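Local coordinates for protein N-alpha-acetyltransferase 35, NatC auxiliary subunit (Saccharomyces cerevisiae, PDB 6YGA) that serves as the auxiliary subunit of the NatC N-terminal acetyltransferase, the complex that acetylates the N-terminal methionine of L-A virus Gag protein, at residues Thr406-Leu417 with Ser446-Leu457. Sequence-based numbering, arbitrary orientation.
With EDO (1,2-ethanediol), chain X; EDO (1,2-ethanediol), chain C; EDO (1,2-ethanediol), chain D.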
ATOM      1  N   THR B 406      -1.042  -4.471   3.944  1.00 40.72           N
ATOM      2  CA  THR B 406      -0.261  -4.598   5.171  1.00 40.75           C
ATOM      3  C   THR B 406       0.394  -3.288   5.599  1.00 39.99           C
ATOM      4  O   THR B 406       0.696  -3.124   6.786  1.00 39.66           O
ATOM      5  CB  THR B 406       0.797  -5.695   5.009  1.00 42.04           C
ATOM      6  OG1 THR B 406       1.393  -5.975   6.282  1.00 44.07           O
ATOM      7  CG2 THR B 406       1.881  -5.265   4.031  1.00 42.01           C
ATOM      8  N   CYS B 407       0.606  -2.351   4.674  1.00 39.85           N
ATOM      9  CA  CYS B 407       1.135  -1.040   5.027  1.00 40.59           C
ATOM     10  C   CYS B 407       0.027  -0.061   5.407  1.00 42.81           C
ATOM     11  O   CYS B 407       0.130   0.628   6.426  1.00 42.29           O
ATOM     12  CB  CYS B 407       1.961  -0.475   3.870  1.00 42.17           C
ATOM     13  SG  CYS B 407       3.492  -1.369   3.556  1.00 44.91           S
ATOM     14  N   ARG B 408      -1.033   0.013   4.596  1.00 41.79           N
ATOM     15  CA  ARG B 408      -2.140   0.912   4.908  1.00 38.92           C
ATOM     16  C   ARG B 408      -2.842   0.507   6.196  1.00 38.35           C
ATOM     17  O   ARG B 408      -3.435   1.356   6.871  1.00 37.76           O
ATOM     18  CB  ARG B 408      -3.141   0.942   3.754  1.00 39.81           C
ATOM     19  CG  ARG B 408      -2.611   1.571   2.480  1.00 44.28           C
ATOM     20  CD  ARG B 408      -2.491   3.076   2.614  1.00 43.57           C
ATOM     21  NE  ARG B 408      -2.078   3.705   1.364  1.00 46.61           N
ATOM     22  CZ  ARG B 408      -2.157   5.009   1.125  1.00 46.03           C
ATOM     23  NH1 ARG B 408      -2.641   5.825   2.053  1.00 46.25           N
ATOM     24  NH2 ARG B 408      -1.759   5.500  -0.041  1.00 43.70           N
ATOM     25  N   TYR B 409      -2.797  -0.780   6.545  1.00 37.43           N
ATOM     26  CA  TYR B 409      -3.409  -1.237   7.787  1.00 36.97           C
ATOM     27  C   TYR B 409      -2.834  -0.486   8.982  1.00 37.28           C
ATOM     28  O   TYR B 409      -3.578   0.025   9.825  1.00 36.62           O
ATOM     29  CB  TYR B 409      -3.213  -2.747   7.932  1.00 35.00           C
ATOM     30  CG  TYR B 409      -3.703  -3.337   9.237  1.00 34.78           C
ATOM     31  CD1 TYR B 409      -5.058  -3.357   9.555  1.00 36.49           C
ATOM     32  CD2 TYR B 409      -2.809  -3.896  10.140  1.00 33.00           C
ATOM     33  CE1 TYR B 409      -5.503  -3.907  10.747  1.00 36.15           C
ATOM     34  CE2 TYR B 409      -3.242  -4.448  11.329  1.00 33.16           C
ATOM     35  CZ  TYR B 409      -4.586  -4.452  11.628  1.00 37.13           C
ATOM     36  OH  TYR B 409      -5.006  -5.006  12.817  1.00 40.10           O
ATOM     37  N   ARG B 410      -1.505  -0.390   9.056  1.00 37.07           N
ATOM     38  CA  ARG B 410      -0.895   0.344  10.160  1.00 34.87           C
ATOM     39  C   ARG B 410      -1.163   1.838  10.042  1.00 37.33           C
ATOM     40  O   ARG B 410      -1.361   2.520  11.055  1.00 38.81           O
ATOM     41  CB  ARG B 410       0.606   0.071  10.217  1.00 30.55           C
ATOM     42  CG  ARG B 410       1.309   0.808  11.344  1.00 31.19           C
ATOM     43  CD  ARG B 410       2.766   0.408  11.464  1.00 34.61           C
ATOM     44  NE  ARG B 410       3.360   0.930  12.691  1.00 37.47           N
ATOM     45  CZ  ARG B 410       3.979   2.101  12.780  1.00 40.53           C
ATOM     46  NH1 ARG B 410       4.089   2.881  11.711  1.00 39.71           N
ATOM     47  NH2 ARG B 410       4.484   2.492  13.940  1.00 39.80           N
ATOM     48  N   GLN B 411      -1.186   2.364   8.814  1.00 36.14           N
ATOM     49  CA  GLN B 411      -1.413   3.794   8.630  1.00 36.76           C
ATOM     50  C   GLN B 411      -2.824   4.199   9.034  1.00 37.76           C
ATOM     51  O   GLN B 411      -3.043   5.346   9.439  1.00 37.64           O
ATOM     52  CB  GLN B 411      -1.135   4.183   7.179  1.00 37.67           C
ATOM     53  CG  GLN B 411       0.318   3.996   6.780  1.00 40.39           C
ATOM     54  CD  GLN B 411       0.531   3.976   5.279  1.00 41.55           C
ATOM     55  OE1 GLN B 411      -0.209   4.605   4.519  1.00 41.94           O
ATOM     56  NE2 GLN B 411       1.549   3.244   4.842  1.00 40.39           N
ATOM     57  N   GLY B 412      -3.787   3.281   8.938  1.00 38.22           N
ATOM     58  CA  GLY B 412      -5.143   3.603   9.341  1.00 39.36           C
ATOM     59  C   GLY B 412      -5.269   3.923  10.816  1.00 43.88           C
ATOM     60  O   GLY B 412      -6.179   4.649  11.224  1.00 44.99           O
ATOM     61  N   PHE B 413      -4.357   3.399  11.638  1.00 42.86           N
ATOM     62  CA  PHE B 413      -4.442   3.646  13.071  1.00 42.39           C
ATOM     63  C   PHE B 413      -3.994   5.053  13.442  1.00 47.03           C
ATOM     64  O   PHE B 413      -4.403   5.557  14.494  1.00 47.70           O
ATOM     65  CB  PHE B 413      -3.626   2.605  13.838  1.00 38.11           C
ATOM     66  CG  PHE B 413      -4.251   1.237  13.851  1.00 35.15           C
ATOM     67  CD1 PHE B 413      -5.399   0.990  14.590  1.00 34.96           C
ATOM     68  CD2 PHE B 413      -3.690   0.199  13.129  1.00 30.59           C
ATOM     69  CE1 PHE B 413      -5.975  -0.273  14.603  1.00 35.42           C
ATOM     70  CE2 PHE B 413      -4.258  -1.061  13.138  1.00 33.18           C
ATOM     71  CZ  PHE B 413      -5.402  -1.300  13.875  1.00 34.34           C
ATOM     72  N   ASN B 414      -3.171   5.696  12.608  1.00 50.80           N
ATOM     73  CA  ASN B 414      -2.790   7.086  12.848  1.00 56.40           C
ATOM     74  C   ASN B 414      -4.019   7.972  13.017  1.00 60.15           C
ATOM     75  O   ASN B 414      -4.101   8.777  13.952  1.00 64.14           O
ATOM     76  CB  ASN B 414      -1.916   7.588  11.697  1.00 59.12           C
ATOM     77  CG  ASN B 414      -0.444   7.328  11.926  1.00 59.59           C
ATOM     78  OD1 ASN B 414       0.087   7.620  12.996  1.00 58.85           O
ATOM     79  ND2 ASN B 414       0.227   6.780  10.918  1.00 61.75           N
ATOM     80  N   ARG B 415      -4.999   7.818  12.128  1.00 61.11           N
ATOM     81  CA  ARG B 415      -6.235   8.581  12.248  1.00 63.71           C
ATOM     82  C   ARG B 415      -7.057   8.131  13.452  1.00 62.29           C
ATOM     83  O   ARG B 415      -7.629   8.965  14.163  1.00 64.77           O
ATOM     84  CB  ARG B 415      -7.045   8.452  10.957  1.00 66.25           C
ATOM     85  CG  ARG B 415      -8.519   8.795  11.092  1.00 68.86           C
ATOM     86  CD  ARG B 415      -9.242   8.665   9.758  1.00 71.70           C
ATOM     87  NE  ARG B 415     -10.684   8.838   9.910  1.00 73.32           N
ATOM     88  CZ  ARG B 415     -11.295  10.017   9.940  1.00 74.96           C
ATOM     89  NH1 ARG B 415     -10.589  11.134   9.827  1.00 77.26           N
ATOM     90  NH2 ARG B 415     -12.611  10.081  10.085  1.00 73.68           N
ATOM     91  N   GLN B 416      -7.117   6.821  13.708  1.00 59.90           N
ATOM     92  CA  GLN B 416      -8.018   6.314  14.743  1.00 60.01           C
ATOM     93  C   GLN B 416      -7.607   6.775  16.137  1.00 54.43           C
ATOM     94  O   GLN B 416      -8.468   7.132  16.950  1.00 52.85           O
ATOM     95  CB  GLN B 416      -8.069   4.787  14.707  1.00 65.95           C
ATOM     96  CG  GLN B 416      -8.752   4.181  13.497  1.00 71.18           C
ATOM     97  CD  GLN B 416      -8.842   2.668  13.597  1.00 74.32           C
ATOM     98  OE1 GLN B 416      -8.983   2.115  14.689  1.00 74.71           O
ATOM     99  NE2 GLN B 416      -8.750   1.992  12.457  1.00 74.52           N
ATOM    100  N   LEU B 417      -6.305   6.754  16.440  1.00 50.55           N
ATOM    101  CA  LEU B 417      -5.868   6.930  17.823  1.00 48.35           C
ATOM    102  C   LEU B 417      -6.309   8.274  18.385  1.00 48.39           C
ATOM    103  O   LEU B 417      -6.772   8.354  19.529  1.00 50.51           O
ATOM    104  CB  LEU B 417      -4.352   6.781  17.926  1.00 46.03           C
ATOM    105  CG  LEU B 417      -3.761   5.418  17.559  1.00 42.22           C
ATOM    106  CD1 LEU B 417      -2.308   5.338  17.996  1.00 39.69           C
ATOM    107  CD2 LEU B 417      -4.576   4.278  18.148  1.00 42.03           C
ATOM    108  N   SER B 446      -5.883  -0.489  20.050  1.00 35.57           N
ATOM    109  CA  SER B 446      -5.384   0.025  18.780  1.00 35.32           C
ATOM    110  C   SER B 446      -3.976   0.585  18.932  1.00 34.63           C
ATOM    111  O   SER B 446      -3.147   0.435  18.028  1.00 38.52           O
ATOM    112  CB  SER B 446      -6.334   1.087  18.228  1.00 34.99           C
ATOM    113  OG  SER B 446      -7.578   0.520  17.856  1.00 36.27           O
HETATM  114  N   MSE B 447      -3.686   1.224  20.061  1.00 31.91           N
HETATM  115  CA  MSE B 447      -2.347   1.745  20.322  1.00 29.93           C
HETATM  116  C   MSE B 447      -1.324   0.613  20.329  1.00 31.63           C
HETATM  117  O   MSE B 447      -0.230   0.741  19.778  1.00 31.46           O
HETATM  118  CB  MSE B 447      -2.299   2.495  21.657  1.00 27.77           C
HETATM  119  CG  MSE B 447      -3.124   3.775  21.708  1.00 34.08           C
HETATM  120 SE   MSE B 447      -3.247   4.518  23.516  0.65 37.56          SE
HETATM  121  CE  MSE B 447      -1.436   5.208  23.716  1.00 32.14           C
ATOM    122  N   ILE B 448      -1.700  -0.499  20.962  1.00 33.48           N
ATOM    123  CA  ILE B 448      -0.815  -1.656  21.042  1.00 33.19           C
ATOM    124  C   ILE B 448      -0.648  -2.294  19.669  1.00 35.16           C
ATOM    125  O   ILE B 448       0.470  -2.599  19.239  1.00 36.61           O
ATOM    126  CB  ILE B 448      -1.354  -2.660  22.077  1.00 30.57           C
ATOM    127  CG1 ILE B 448      -1.236  -2.080  23.491  1.00 27.04           C
ATOM    128  CG2 ILE B 448      -0.644  -3.995  21.954  1.00 28.08           C
ATOM    129  CD1 ILE B 448      -2.022  -2.846  24.536  1.00 26.89           C
ATOM    130  N   GLU B 449      -1.761  -2.501  18.959  1.00 35.95           N
ATOM    131  CA  GLU B 449      -1.700  -3.104  17.631  1.00 33.81           C
ATOM    132  C   GLU B 449      -0.901  -2.235  16.667  1.00 36.29           C
ATOM    133  O   GLU B 449      -0.111  -2.747  15.865  1.00 38.45           O
ATOM    134  CB  GLU B 449      -3.116  -3.338  17.103  1.00 35.40           C
ATOM    135  CG  GLU B 449      -3.185  -3.882  15.682  1.00 42.70           C
ATOM    136  CD  GLU B 449      -2.886  -5.368  15.603  1.00 47.71           C
ATOM    137  OE1 GLU B 449      -2.748  -6.013  16.665  1.00 53.43           O
ATOM    138  OE2 GLU B 449      -2.796  -5.892  14.477  1.00 50.27           O
ATOM    139  N   PHE B 450      -1.088  -0.915  16.738  1.00 35.96           N
ATOM    140  CA  PHE B 450      -0.339  -0.003  15.880  1.00 34.23           C
ATOM    141  C   PHE B 450       1.161  -0.092  16.145  1.00 36.67           C
ATOM    142  O   PHE B 450       1.967  -0.038  15.209  1.00 37.09           O
ATOM    143  CB  PHE B 450      -0.842   1.426  16.091  1.00 34.15           C
ATOM    144  CG  PHE B 450       0.008   2.479  15.439  1.00 34.18           C
ATOM    145  CD1 PHE B 450      -0.065   2.703  14.075  1.00 34.47           C
ATOM    146  CD2 PHE B 450       0.863   3.262  16.198  1.00 32.99           C
ATOM    147  CE1 PHE B 450       0.709   3.681  13.477  1.00 36.73           C
ATOM    148  CE2 PHE B 450       1.640   4.237  15.608  1.00 36.48           C
ATOM    149  CZ  PHE B 450       1.564   4.449  14.246  1.00 38.14           C
ATOM    150  N   SER B 451       1.553  -0.236  17.413  1.00 35.61           N
ATOM    151  CA  SER B 451       2.975  -0.246  17.749  1.00 35.78           C
ATOM    152  C   SER B 451       3.636  -1.552  17.326  1.00 35.25           C
ATOM    153  O   SER B 451       4.711  -1.544  16.715  1.00 32.97           O
ATOM    154  CB  SER B 451       3.163  -0.018  19.248  1.00 37.19           C
ATOM    155  OG  SER B 451       2.610   1.219  19.660  1.00 40.20           O
ATOM    156  N   LEU B 452       3.020  -2.689  17.664  1.00 35.37           N
ATOM    157  CA  LEU B 452       3.606  -3.978  17.310  1.00 36.13           C
ATOM    158  C   LEU B 452       3.634  -4.181  15.801  1.00 37.78           C
ATOM    159  O   LEU B 452       4.528  -4.858  15.284  1.00 38.55           O
ATOM    160  CB  LEU B 452       2.838  -5.113  17.987  1.00 38.25           C
ATOM    161  CG  LEU B 452       2.854  -5.157  19.520  1.00 39.20           C
ATOM    162  CD1 LEU B 452       1.980  -6.290  20.043  1.00 37.56           C
ATOM    163  CD2 LEU B 452       4.275  -5.289  20.051  1.00 38.24           C
ATOM    164  N   LYS B 453       2.675  -3.598  15.080  1.00 36.53           N
ATOM    165  CA  LYS B 453       2.645  -3.756  13.631  1.00 35.79           C
ATOM    166  C   LYS B 453       3.894  -3.170  12.980  1.00 36.34           C
ATOM    167  O   LYS B 453       4.297  -3.615  11.898  1.00 36.20           O
ATOM    168  CB  LYS B 453       1.372  -3.113  13.070  1.00 35.70           C
ATOM    169  CG  LYS B 453       1.244  -3.176  11.564  1.00 37.61           C
ATOM    170  CD  LYS B 453       0.985  -4.579  11.074  1.00 37.85           C
ATOM    171  CE  LYS B 453       1.024  -4.620   9.560  1.00 38.09           C
ATOM    172  NZ  LYS B 453       0.781  -5.990   9.042  1.00 39.98           N
ATOM    173  N   GLY B 454       4.524  -2.187  13.632  1.00 34.64           N
ATOM    174  CA  GLY B 454       5.754  -1.614  13.106  1.00 35.60           C
ATOM    175  C   GLY B 454       6.888  -2.615  12.985  1.00 36.99           C
ATOM    176  O   GLY B 454       7.737  -2.493  12.096  1.00 36.91           O
ATOM    177  N   PHE B 455       6.920  -3.620  13.865  1.00 37.47           N
ATOM    178  CA  PHE B 455       7.950  -4.650  13.766  1.00 42.05           C
ATOM    179  C   PHE B 455       7.724  -5.542  12.553  1.00 42.75           C
ATOM    180  O   PHE B 455       8.688  -6.005  11.930  1.00 42.61           O
ATOM    181  CB  PHE B 455       7.994  -5.491  15.042  1.00 28.08           C
ATOM    182  CG  PHE B 455       8.650  -4.799  16.200  1.00 32.78           C
ATOM    183  CD1 PHE B 455      10.028  -4.645  16.243  1.00 33.48           C
ATOM    184  CD2 PHE B 455       7.892  -4.309  17.250  1.00 30.32           C
ATOM    185  CE1 PHE B 455      10.633  -4.011  17.310  1.00 31.12           C
ATOM    186  CE2 PHE B 455       8.493  -3.676  18.317  1.00 28.86           C
ATOM    187  CZ  PHE B 455       9.866  -3.524  18.346  1.00 30.02           C
ATOM    188  N   ASP B 456       6.461  -5.801  12.205  1.00 41.12           N
ATOM    189  CA  ASP B 456       6.173  -6.626  11.036  1.00 41.29           C
ATOM    190  C   ASP B 456       6.595  -5.927   9.753  1.00 39.19           C
ATOM    191  O   ASP B 456       7.000  -6.587   8.789  1.00 41.03           O
ATOM    192  CB  ASP B 456       4.683  -6.975  10.998  1.00 44.79           C
ATOM    193  CG  ASP B 456       4.318  -7.873   9.828  1.00 51.46           C
ATOM    194  OD1 ASP B 456       4.831  -9.011   9.757  1.00 55.70           O
ATOM    195  OD2 ASP B 456       3.499  -7.448   8.987  1.00 53.20           O
ATOM    196  N   LEU B 457       6.529  -4.600   9.730  1.00 38.17           N
ATOM    197  CA  LEU B 457       6.910  -3.808   8.571  1.00 38.25           C
ATOM    198  C   LEU B 457       8.365  -3.359   8.615  1.00 41.03           C
ATOM    199  O   LEU B 457       8.810  -2.670   7.691  1.00 40.87           O
ATOM    200  CB  LEU B 457       5.991  -2.587   8.452  1.00 34.84           C
ATOM    201  CG  LEU B 457       4.490  -2.887   8.372  1.00 33.54           C
ATOM    202  CD1 LEU B 457       3.680  -1.613   8.498  1.00 32.74           C
ATOM    203  CD2 LEU B 457       4.136  -3.613   7.077  1.00 35.70           C
TER
HETATM  204  C1  EDO X 813      -4.676   5.560   5.422  1.00 70.66           C
HETATM  205  O1  EDO X 813      -3.508   6.187   4.878  1.00 71.92           O
HETATM  206  C2  EDO X 813      -4.486   4.048   5.426  1.00 68.67           C
HETATM  207  O2  EDO X 813      -5.656   3.400   5.940  1.00 67.32           O
HETATM  208  C1  EDO C 823       5.859   6.242  14.401  1.00 68.72           C
HETATM  209  O1  EDO C 823       6.485   5.018  14.798  1.00 66.40           O
HETATM  210  C2  EDO C 823       5.055   6.030  13.122  1.00 70.16           C
HETATM  211  O2  EDO C 823       5.933   5.694  12.043  1.00 70.04           O
HETATM  212  C1  EDO D 818       3.332  10.456  12.296  1.00 65.68           C
HETATM  213  O1  EDO D 818       3.060   9.051  12.344  1.00 67.63           O
HETATM  214  C2  EDO D 818       3.212  11.078  13.682  1.00 65.43           C
HETATM  215  O2  EDO D 818       1.871  10.936  14.167  1.00 66.77           O
HETATM  216  O   HOH W   1       3.936  -7.371   6.314  1.00 47.98           O
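Arg410 and Phe450 meet at the centre of an antiparallel helical hairpin in the TPR-like helical region of the subunit. Helices 406-429 and 433-456 follow each other in the chain. Their segments here run at 147° with axes 9.3 Å apart. Phe450 is a knob in a hole formed by Arg410, Phe413, Asn414 and Leu417. The guanidinium of Arg410 lies flat over one face of the Phe450 ring, with planes 16° apart. This is also a cation-pi contact, with Arg410 CZ 4.0 Å from the ring centroid. With CG swung opposite the backbone N (chi1 180°) and the chain extended as far as NE, Arg410 reaches across to the second helix. There Arg410 NE donates to Phe450 O at 3.0 Å, so one residue supplies both the ring under the guanidinium and the acceptor for its NE. NH1 and NH2 make weak hydrogen bonds to an ethanediol.

Phe413 CB packs against Phe450 CD1 at 3.6 Å. Leu417 CD2 touches Ser446 CB and the CG of selenomethionine Met447. On another flank, Tyr409 OH donates to Glu449 OE2, which lies at the edge of the tyrosine ring but is met from above the carboxylate plane. The same oxygen is hydrogen-bonded to Tyr721, so the carboxylate links the hairpin to the C-terminal part of the chain.

At the start of the first segment, Leu457 CD2 packs on Thr406 O and Cys407 SG. Leu457 O accepts a hydrogen bond from Arg140 of the N-alpha-acetyltransferase 30 chain, which places this end of the hairpin at the catalytic subunit. Lys453 NZ donates to Thr406 OG1 at 2.8 Å and forms a salt bridge with Asp456 OD2. One water joins Thr406 OG1 to Asp456 OD2, donating to the carboxylate oxygen at 2.7 Å.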